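Local coordinates for phosphatidylglycerophosphatase and protein-tyrosine phosphatase 1 (Mus musculus, PDB 3RGO), which dephosphorylates phosphatidylglycerophosphate to phosphatidylglycerol, an essential step on the mitochondrial route to cardiolipin, at residues R4-V9 against A109-V114; G31-N36 against Q90-H95. One frame throughout, in Å; residues are numbered along the deposited sequence.

Interaction 1: residues R4-V9 against A109-V114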
ATOM      1  N   ARG A   4      -4.191 -10.739  -2.674  1.00 46.83           N
ATOM      2  CA  ARG A   4      -4.272 -10.540  -1.232  1.00 40.32           C
ATOM      3  C   ARG A   4      -2.913 -10.831  -0.597  1.00 41.52           C
ATOM      4  O   ARG A   4      -2.291 -11.859  -0.885  1.00 37.98           O
ATOM      5  CB  ARG A   4      -5.355 -11.424  -0.610  1.00 44.93           C
ATOM      6  CG  ARG A   4      -5.346 -11.400   0.914  1.00 49.94           C
ATOM      7  CD  ARG A   4      -6.601 -12.026   1.503  1.00 52.34           C
ATOM      8  NE  ARG A   4      -7.816 -11.321   1.099  1.00 49.15           N
ATOM      9  CZ  ARG A   4      -8.271 -10.215   1.684  1.00 49.42           C
ATOM     10  NH1 ARG A   4      -7.603  -9.668   2.695  1.00 46.08           N
ATOM     11  NH2 ARG A   4      -9.393  -9.649   1.251  1.00 45.23           N
ATOM     12  N   ILE A   5      -2.452  -9.918   0.254  1.00 38.63           N
ATOM     13  CA  ILE A   5      -1.169 -10.077   0.929  1.00 37.95           C
ATOM     14  C   ILE A   5      -1.365 -10.749   2.287  1.00 37.87           C
ATOM     15  O   ILE A   5      -0.645 -11.686   2.645  1.00 36.60           O
ATOM     16  CB  ILE A   5      -0.458  -8.722   1.116  1.00 36.49           C
ATOM     17  CG1 ILE A   5      -0.230  -8.045  -0.243  1.00 38.92           C
ATOM     18  CG2 ILE A   5       0.861  -8.909   1.849  1.00 36.00           C
ATOM     19  CD1 ILE A   5       0.644  -8.847  -1.202  1.00 39.82           C
ATOM     20  N   ASP A   6      -2.339 -10.254   3.040  1.00 36.83           N
ATOM     21  CA  ASP A   6      -2.767 -10.900   4.275  1.00 36.31           C
ATOM     22  C   ASP A   6      -4.233 -10.564   4.547  1.00 39.40           C
ATOM     23  O   ASP A   6      -4.956 -10.145   3.642  1.00 40.61           O
ATOM     24  CB  ASP A   6      -1.851 -10.551   5.466  1.00 41.31           C
ATOM     25  CG  ASP A   6      -1.887  -9.073   5.841  1.00 41.14           C
ATOM     26  OD1 ASP A   6      -2.773  -8.340   5.359  1.00 40.52           O
ATOM     27  OD2 ASP A   6      -1.025  -8.647   6.643  1.00 40.45           O
ATOM     28  N   HIS A   7      -4.675 -10.754   5.783  1.00 41.91           N
ATOM     29  CA  HIS A   7      -6.076 -10.532   6.119  1.00 45.79           C
ATOM     30  C   HIS A   7      -6.505  -9.070   5.922  1.00 43.16           C
ATOM     31  O   HIS A   7      -7.691  -8.787   5.769  1.00 40.53           O
ATOM     32  CB  HIS A   7      -6.355 -10.994   7.556  1.00 53.26           C
ATOM     33  CG  HIS A   7      -7.812 -11.084   7.891  1.00 65.07           C
ATOM     34  ND1 HIS A   7      -8.480 -10.097   8.582  1.00 69.79           N
ATOM     35  CD2 HIS A   7      -8.729 -12.047   7.627  1.00 71.96           C
ATOM     36  CE1 HIS A   7      -9.747 -10.449   8.733  1.00 74.06           C
ATOM     37  NE2 HIS A   7      -9.923 -11.626   8.162  1.00 75.11           N
ATOM     38  N   THR A   8      -5.542  -8.148   5.925  1.00 40.51           N
ATOM     39  CA  THR A   8      -5.844  -6.717   5.809  1.00 40.54           C
ATOM     40  C   THR A   8      -5.529  -6.150   4.426  1.00 40.34           C
ATOM     41  O   THR A   8      -6.369  -5.510   3.791  1.00 41.02           O
ATOM     42  CB  THR A   8      -5.056  -5.871   6.847  1.00 41.58           C
ATOM     43  OG1 THR A   8      -5.386  -6.287   8.178  1.00 42.80           O
ATOM     44  CG2 THR A   8      -5.380  -4.389   6.696  1.00 39.64           C
ATOM     45  N   VAL A   9      -4.310  -6.390   3.961  1.00 36.19           N
ATOM     46  CA  VAL A   9      -3.805  -5.691   2.785  1.00 34.04           C
ATOM     47  C   VAL A   9      -3.954  -6.459   1.478  1.00 35.56           C
ATOM     48  O   VAL A   9      -3.702  -7.658   1.412  1.00 39.44           O
ATOM     49  CB  VAL A   9      -2.334  -5.289   2.979  1.00 34.34           C
ATOM     50  CG1 VAL A   9      -1.723  -4.801   1.661  1.00 30.38           C
ATOM     51  CG2 VAL A   9      -2.228  -4.231   4.065  1.00 31.09           C
ATOM     52  N   ALA A 109       6.663  -1.736   3.482  1.00 34.93           N
ATOM     53  CA  ALA A 109       6.813  -0.998   4.727  1.00 35.56           C
ATOM     54  C   ALA A 109       5.828  -1.517   5.774  1.00 35.29           C
ATOM     55  O   ALA A 109       6.189  -1.721   6.931  1.00 36.86           O
ATOM     56  CB  ALA A 109       6.619   0.495   4.489  1.00 36.51           C
ATOM     57  N   TYR A 110       4.586  -1.727   5.350  1.00 33.94           N
ATOM     58  CA  TYR A 110       3.561  -2.330   6.197  1.00 31.15           C
ATOM     59  C   TYR A 110       4.046  -3.641   6.818  1.00 35.24           C
ATOM     60  O   TYR A 110       3.985  -3.814   8.036  1.00 37.69           O
ATOM     61  CB  TYR A 110       2.285  -2.562   5.377  1.00 35.77           C
ATOM     62  CG  TYR A 110       1.302  -3.540   5.980  1.00 35.81           C
ATOM     63  CD1 TYR A 110       0.432  -3.149   6.988  1.00 37.73           C
ATOM     64  CD2 TYR A 110       1.238  -4.854   5.529  1.00 35.61           C
ATOM     65  CE1 TYR A 110      -0.472  -4.046   7.544  1.00 38.59           C
ATOM     66  CE2 TYR A 110       0.343  -5.753   6.068  1.00 35.43           C
ATOM     67  CZ  TYR A 110      -0.509  -5.347   7.077  1.00 38.84           C
ATOM     68  OH  TYR A 110      -1.403  -6.244   7.616  1.00 41.68           O
ATOM     69  N   LEU A 111       4.533  -4.557   5.981  1.00 34.50           N
ATOM     70  CA  LEU A 111       5.010  -5.853   6.462  1.00 36.35           C
ATOM     71  C   LEU A 111       6.210  -5.727   7.398  1.00 39.76           C
ATOM     72  O   LEU A 111       6.319  -6.453   8.396  1.00 39.81           O
ATOM     73  CB  LEU A 111       5.346  -6.767   5.283  1.00 33.99           C
ATOM     74  CG  LEU A 111       4.154  -7.190   4.420  1.00 31.94           C
ATOM     75  CD1 LEU A 111       4.633  -7.941   3.187  1.00 30.65           C
ATOM     76  CD2 LEU A 111       3.162  -8.033   5.222  1.00 33.52           C
ATOM     77  N   ILE A 112       7.120  -4.816   7.073  1.00 34.73           N
ATOM     78  CA  ILE A 112       8.267  -4.573   7.935  1.00 36.11           C
ATOM     79  C   ILE A 112       7.811  -4.225   9.344  1.00 39.19           C
ATOM     80  O   ILE A 112       8.293  -4.795  10.323  1.00 38.83           O
ATOM     81  CB  ILE A 112       9.166  -3.449   7.384  1.00 35.64           C
ATOM     82  CG1 ILE A 112       9.896  -3.935   6.124  1.00 40.80           C
ATOM     83  CG2 ILE A 112      10.164  -2.991   8.441  1.00 36.24           C
ATOM     84  CD1 ILE A 112      10.647  -2.845   5.378  1.00 40.60           C
ATOM     85  N   GLN A 113       6.871  -3.295   9.440  1.00 33.25           N
ATOM     86  CA  GLN A 113       6.400  -2.838  10.735  1.00 38.56           C
ATOM     87  C   GLN A 113       5.605  -3.924  11.448  1.00 39.66           C
ATOM     88  O   GLN A 113       5.835  -4.194  12.623  1.00 42.21           O
ATOM     89  CB  GLN A 113       5.555  -1.571  10.595  1.00 40.05           C
ATOM     90  CG  GLN A 113       4.836  -1.197  11.889  1.00 46.40           C
ATOM     91  CD  GLN A 113       4.491   0.271  11.962  1.00 49.10           C
ATOM     92  OE1 GLN A 113       5.045   1.085  11.228  1.00 53.07           O
ATOM     93  NE2 GLN A 113       3.570   0.618  12.853  1.00 51.46           N
ATOM     94  N   VAL A 114       4.677  -4.548  10.729  1.00 36.24           N
ATOM     95  CA  VAL A 114       3.824  -5.579  11.308  1.00 39.82           C
ATOM     96  C   VAL A 114       4.616  -6.778  11.831  1.00 42.64           C
ATOM     97  O   VAL A 114       4.309  -7.316  12.899  1.00 42.11           O
ATOM     98  CB  VAL A 114       2.764  -6.064  10.292  1.00 43.66           C
ATOM     99  CG1 VAL A 114       2.042  -7.305  10.811  1.00 47.12           C
ATOM    100  CG2 VAL A 114       1.773  -4.949   9.995  1.00 41.88           C
TER
HETATM  101  O   HOH W   1      -3.825  -8.085   9.006  1.00 54.38           O

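Interaction 2: residues G31-N36 against Q90-H95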
ATOM      1  N   GLY A  31     -10.817   0.656   2.820  1.00 39.43           N
ATOM      2  CA  GLY A  31      -9.814   1.692   2.707  1.00 37.23           C
ATOM      3  C   GLY A  31      -9.014   1.496   1.438  1.00 35.94           C
ATOM      4  O   GLY A  31      -8.856   0.376   0.960  1.00 36.86           O
ATOM      5  N   VAL A  32      -8.525   2.588   0.873  1.00 34.28           N
ATOM      6  CA  VAL A  32      -7.698   2.492  -0.319  1.00 34.42           C
ATOM      7  C   VAL A  32      -6.543   3.472  -0.196  1.00 36.59           C
ATOM      8  O   VAL A  32      -6.730   4.629   0.190  1.00 37.61           O
ATOM      9  CB  VAL A  32      -8.518   2.730  -1.613  1.00 46.77           C
ATOM     10  CG1 VAL A  32      -9.248   4.060  -1.550  1.00 51.52           C
ATOM     11  CG2 VAL A  32      -7.628   2.650  -2.863  1.00 42.66           C
ATOM     12  N   ILE A  33      -5.340   2.982  -0.466  1.00 35.43           N
ATOM     13  CA  ILE A  33      -4.171   3.840  -0.509  1.00 35.36           C
ATOM     14  C   ILE A  33      -3.833   4.065  -1.967  1.00 35.14           C
ATOM     15  O   ILE A  33      -3.507   3.126  -2.688  1.00 35.47           O
ATOM     16  CB  ILE A  33      -2.967   3.229   0.224  1.00 33.24           C
ATOM     17  CG1 ILE A  33      -3.301   3.044   1.706  1.00 32.68           C
ATOM     18  CG2 ILE A  33      -1.734   4.116   0.039  1.00 32.50           C
ATOM     19  CD1 ILE A  33      -2.171   2.436   2.533  1.00 34.13           C
ATOM     20  N   THR A  34      -3.944   5.313  -2.401  1.00 36.49           N
ATOM     21  CA  THR A  34      -3.699   5.662  -3.795  1.00 38.29           C
ATOM     22  C   THR A  34      -2.405   6.440  -3.922  1.00 39.70           C
ATOM     23  O   THR A  34      -2.250   7.512  -3.344  1.00 45.11           O
ATOM     24  CB  THR A  34      -4.855   6.489  -4.378  1.00 38.61           C
ATOM     25  OG1 THR A  34      -6.059   5.710  -4.343  1.00 40.24           O
ATOM     26  CG2 THR A  34      -4.552   6.900  -5.818  1.00 40.09           C
ATOM     27  N   MET A  35      -1.470   5.892  -4.682  1.00 41.70           N
ATOM     28  CA  MET A  35      -0.178   6.532  -4.848  1.00 40.43           C
ATOM     29  C   MET A  35      -0.055   7.151  -6.229  1.00 41.05           C
ATOM     30  O   MET A  35      -0.468   6.557  -7.225  1.00 39.19           O
ATOM     31  CB  MET A  35       0.949   5.530  -4.595  1.00 37.86           C
ATOM     32  CG  MET A  35       1.050   5.100  -3.141  1.00 40.72           C
ATOM     33  SD  MET A  35       1.994   3.584  -2.915  1.00 49.23           S
ATOM     34  CE  MET A  35       0.684   2.388  -3.127  1.00121.73           C
ATOM     35  N   ASN A  36       0.504   8.356  -6.265  1.00 44.71           N
ATOM     36  CA  ASN A  36       0.760   9.073  -7.510  1.00 47.10           C
ATOM     37  C   ASN A  36      -0.431   9.116  -8.462  1.00 52.96           C
ATOM     38  O   ASN A  36      -0.274   8.917  -9.663  1.00 49.87           O
ATOM     39  CB  ASN A  36       1.977   8.489  -8.230  1.00 45.74           C
ATOM     40  CG  ASN A  36       3.286   8.845  -7.546  1.00 48.93           C
ATOM     41  OD1 ASN A  36       4.368   8.557  -8.064  1.00 53.22           O
ATOM     42  ND2 ASN A  36       3.195   9.485  -6.387  1.00 40.70           N
ATOM     43  N   GLN A  90     -11.088  -4.916   8.718  1.00 42.13           N
ATOM     44  CA  GLN A  90     -11.459  -4.604   7.345  1.00 44.76           C
ATOM     45  C   GLN A  90     -10.204  -4.542   6.488  1.00 40.90           C
ATOM     46  O   GLN A  90      -9.097  -4.670   7.002  1.00 40.28           O
ATOM     47  CB  GLN A  90     -12.255  -3.299   7.285  1.00 42.50           C
ATOM     48  CG  GLN A  90     -13.628  -3.416   7.949  1.00 51.03           C
ATOM     49  CD  GLN A  90     -14.265  -2.074   8.258  1.00 53.86           C
ATOM     50  OE1 GLN A  90     -13.685  -1.019   8.000  1.00 53.60           O
ATOM     51  NE2 GLN A  90     -15.467  -2.110   8.826  1.00 56.06           N
ATOM     52  N   CYS A  91     -10.374  -4.358   5.185  1.00 42.34           N
ATOM     53  CA  CYS A  91      -9.249  -4.484   4.273  1.00 40.07           C
ATOM     54  C   CYS A  91      -8.898  -3.176   3.582  1.00 40.54           C
ATOM     55  O   CYS A  91      -9.721  -2.264   3.488  1.00 42.08           O
ATOM     56  CB  CYS A  91      -9.512  -5.586   3.247  1.00 41.23           C
ATOM     57  SG  CYS A  91      -9.875  -7.208   3.971  1.00 46.63           S
ATOM     58  N   VAL A  92      -7.656  -3.094   3.118  1.00 37.22           N
ATOM     59  CA  VAL A  92      -7.173  -1.922   2.407  1.00 40.34           C
ATOM     60  C   VAL A  92      -6.532  -2.347   1.097  1.00 37.59           C
ATOM     61  O   VAL A  92      -5.694  -3.250   1.071  1.00 39.01           O
ATOM     62  CB  VAL A  92      -6.141  -1.133   3.245  1.00 43.33           C
ATOM     63  CG1 VAL A  92      -5.518  -0.017   2.413  1.00 38.54           C
ATOM     64  CG2 VAL A  92      -6.797  -0.571   4.498  1.00 44.70           C
ATOM     65  N   TYR A  93      -6.944  -1.698   0.013  1.00 34.94           N
ATOM     66  CA  TYR A  93      -6.379  -1.936  -1.308  1.00 34.20           C
ATOM     67  C   TYR A  93      -5.293  -0.900  -1.564  1.00 37.05           C
ATOM     68  O   TYR A  93      -5.539   0.304  -1.472  1.00 36.08           O
ATOM     69  CB  TYR A  93      -7.481  -1.824  -2.365  1.00 33.27           C
ATOM     70  CG  TYR A  93      -7.119  -2.309  -3.751  1.00 35.69           C
ATOM     71  CD1 TYR A  93      -6.427  -1.490  -4.640  1.00 36.13           C
ATOM     72  CD2 TYR A  93      -7.513  -3.571  -4.192  1.00 41.50           C
ATOM     73  CE1 TYR A  93      -6.120  -1.928  -5.922  1.00 38.20           C
ATOM     74  CE2 TYR A  93      -7.212  -4.015  -5.474  1.00 36.87           C
ATOM     75  CZ  TYR A  93      -6.515  -3.190  -6.332  1.00 39.41           C
ATOM     76  OH  TYR A  93      -6.215  -3.630  -7.605  1.00 44.03           O
ATOM     77  N   VAL A  94      -4.092  -1.377  -1.878  1.00 36.07           N
ATOM     78  CA  VAL A  94      -2.938  -0.513  -2.074  1.00 32.01           C
ATOM     79  C   VAL A  94      -2.527  -0.554  -3.534  1.00 34.47           C
ATOM     80  O   VAL A  94      -2.282  -1.626  -4.088  1.00 34.91           O
ATOM     81  CB  VAL A  94      -1.743  -0.982  -1.196  1.00 32.76           C
ATOM     82  CG1 VAL A  94      -0.560  -0.046  -1.342  1.00 32.44           C
ATOM     83  CG2 VAL A  94      -2.164  -1.075   0.261  1.00 30.58           C
ATOM     84  N   HIS A  95      -2.453   0.613  -4.168  1.00 34.81           N
ATOM     85  CA  HIS A  95      -2.112   0.655  -5.582  1.00 31.48           C
ATOM     86  C   HIS A  95      -1.378   1.907  -6.013  1.00 32.41           C
ATOM     87  O   HIS A  95      -1.434   2.951  -5.367  1.00 31.51           O
ATOM     88  CB  HIS A  95      -3.380   0.535  -6.442  1.00 31.66           C
ATOM     89  CG  HIS A  95      -4.202   1.788  -6.471  1.00 31.16           C
ATOM     90  ND1 HIS A  95      -4.037   2.765  -7.428  1.00 34.12           N
ATOM     91  CD2 HIS A  95      -5.181   2.232  -5.645  1.00 32.17           C
ATOM     92  CE1 HIS A  95      -4.884   3.754  -7.198  1.00 35.44           C
ATOM     93  NE2 HIS A  95      -5.589   3.453  -6.121  1.00 36.41           N
TER

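Interaction 1: residues R4-V9 against A109-V114
The CA atoms of Ile5 and Leu111 lie 9.3 Å apart and those of Val9 and Tyr110 8.8 Å, with the tight turn between strands 2-4 and 9-12 set against one flank of helix 102-115. Asp6 OD1 closes an Asx turn by accepting the backbone N of Thr8 from above the carboxylate plane, and extends it to an Asx motif by accepting the N of Val9 nearly along the C-O bond, both at 2.8 Å. With OD1 thus spent inside the turn, OD2 is left to reach the helix. Tyr110 OH donates to Asp6 OD2 at 2.6 Å, entering on the syn lone pair of that oxygen, and the carboxylate stands nearly upright against the ring, their planes 80° apart. Asp6 CG lies between its own N and carbonyl carbon (chi1 65°), which turns one oxygen to the loop amides and the other to the helix. Replacing Asp6 by alanine would remove both oxygens and is likely to leave the phenol of Tyr110 without its acceptor and the amides of Thr8 and Val9 without the oxygen that gathers them. The tyrosine ring is also held across its faces, Val9 CG2 sitting over the centre of one and Val114 CG2 nearer the rim of the other. Beside it, Ile5 CG2 meets Leu111 CD1 at 4.1 Å. A water lies 2.5 Å from Thr8 OG1 and makes a weak bond of 3.3 Å to Tyr110 OH.

Interaction 2: residues G31-N36 against Q90-H95
The imidazole of His95 is met by strand 29-35 on a face and at an edge: Thr34 CA lies over one face, 4.1 Å from the ring centroid, while Val32 CG2 comes in at the edge, in the ring plane, 3.7 Å from His95 CD2. With CG between the backbone N and the carbonyl carbon (chi1 75°), the ring leans toward strand 29-35 and lies alongside the Thr34 side chain. Its NE2 pairs with Thr34 OG1 at 2.9 Å in a hydrogen bond in which either atom could donate. Thr34 OG1 has a second partner in Gln58 of the next strand, so the hydroxyl links side chains on both flanking strands. Beneath these groups runs the parallel pairing of 31-35 with 91-95 in the central sheet of the dual-specificity phosphatase fold. Gly31 and Ile33 each bond with both residues flanking their bridge partner: Gly31 N to Cys91 O, Tyr93 N to Gly31 O, Ile33 N to Tyr93 O and His95 N to Ile33 O. Met35 N adds a last bond to His95 O. The last two are nearly collinear with their carbonyls. On the opposite sheet face Ile33 lies beside Val94, pointing the same way, and its CG1 touches Val92 CG1 at 3.8 Å, with helix 72-88 adding Phe81 and Tyr85. Met35, bent at its thioether (chi3 -88°), swings CE back across the strand end to within 3.3 Å of Val94 CG1, a tight fit.

In the fold
Interactions 1 and 2 illustrate how consecutive elements of one chain, helix 102-115 and strand 91-95, are each engaged by an earlier part of it. Their centres are 12 Å apart, and they meet directly where the turn passes strand 91-95: Thr8 O lies 2.8 Å from Val92 N, a probable backbone hydrogen bond, and His7 O packs 3.2 Å from Cys91 SG. Strand 91-95 then leads on to helix 102-115, whose Met106 and Val107 cover Val94. Between those elements lies Cys96, the predicted phosphocysteine nucleophile. Interaction 2 runs up to it, the Met35 side chain being about 4 Å from that of Cys96 and about 6 Å from a bound sulfate ion, probably from the crystallisation liquor, whereas interaction 1 lies away from that site.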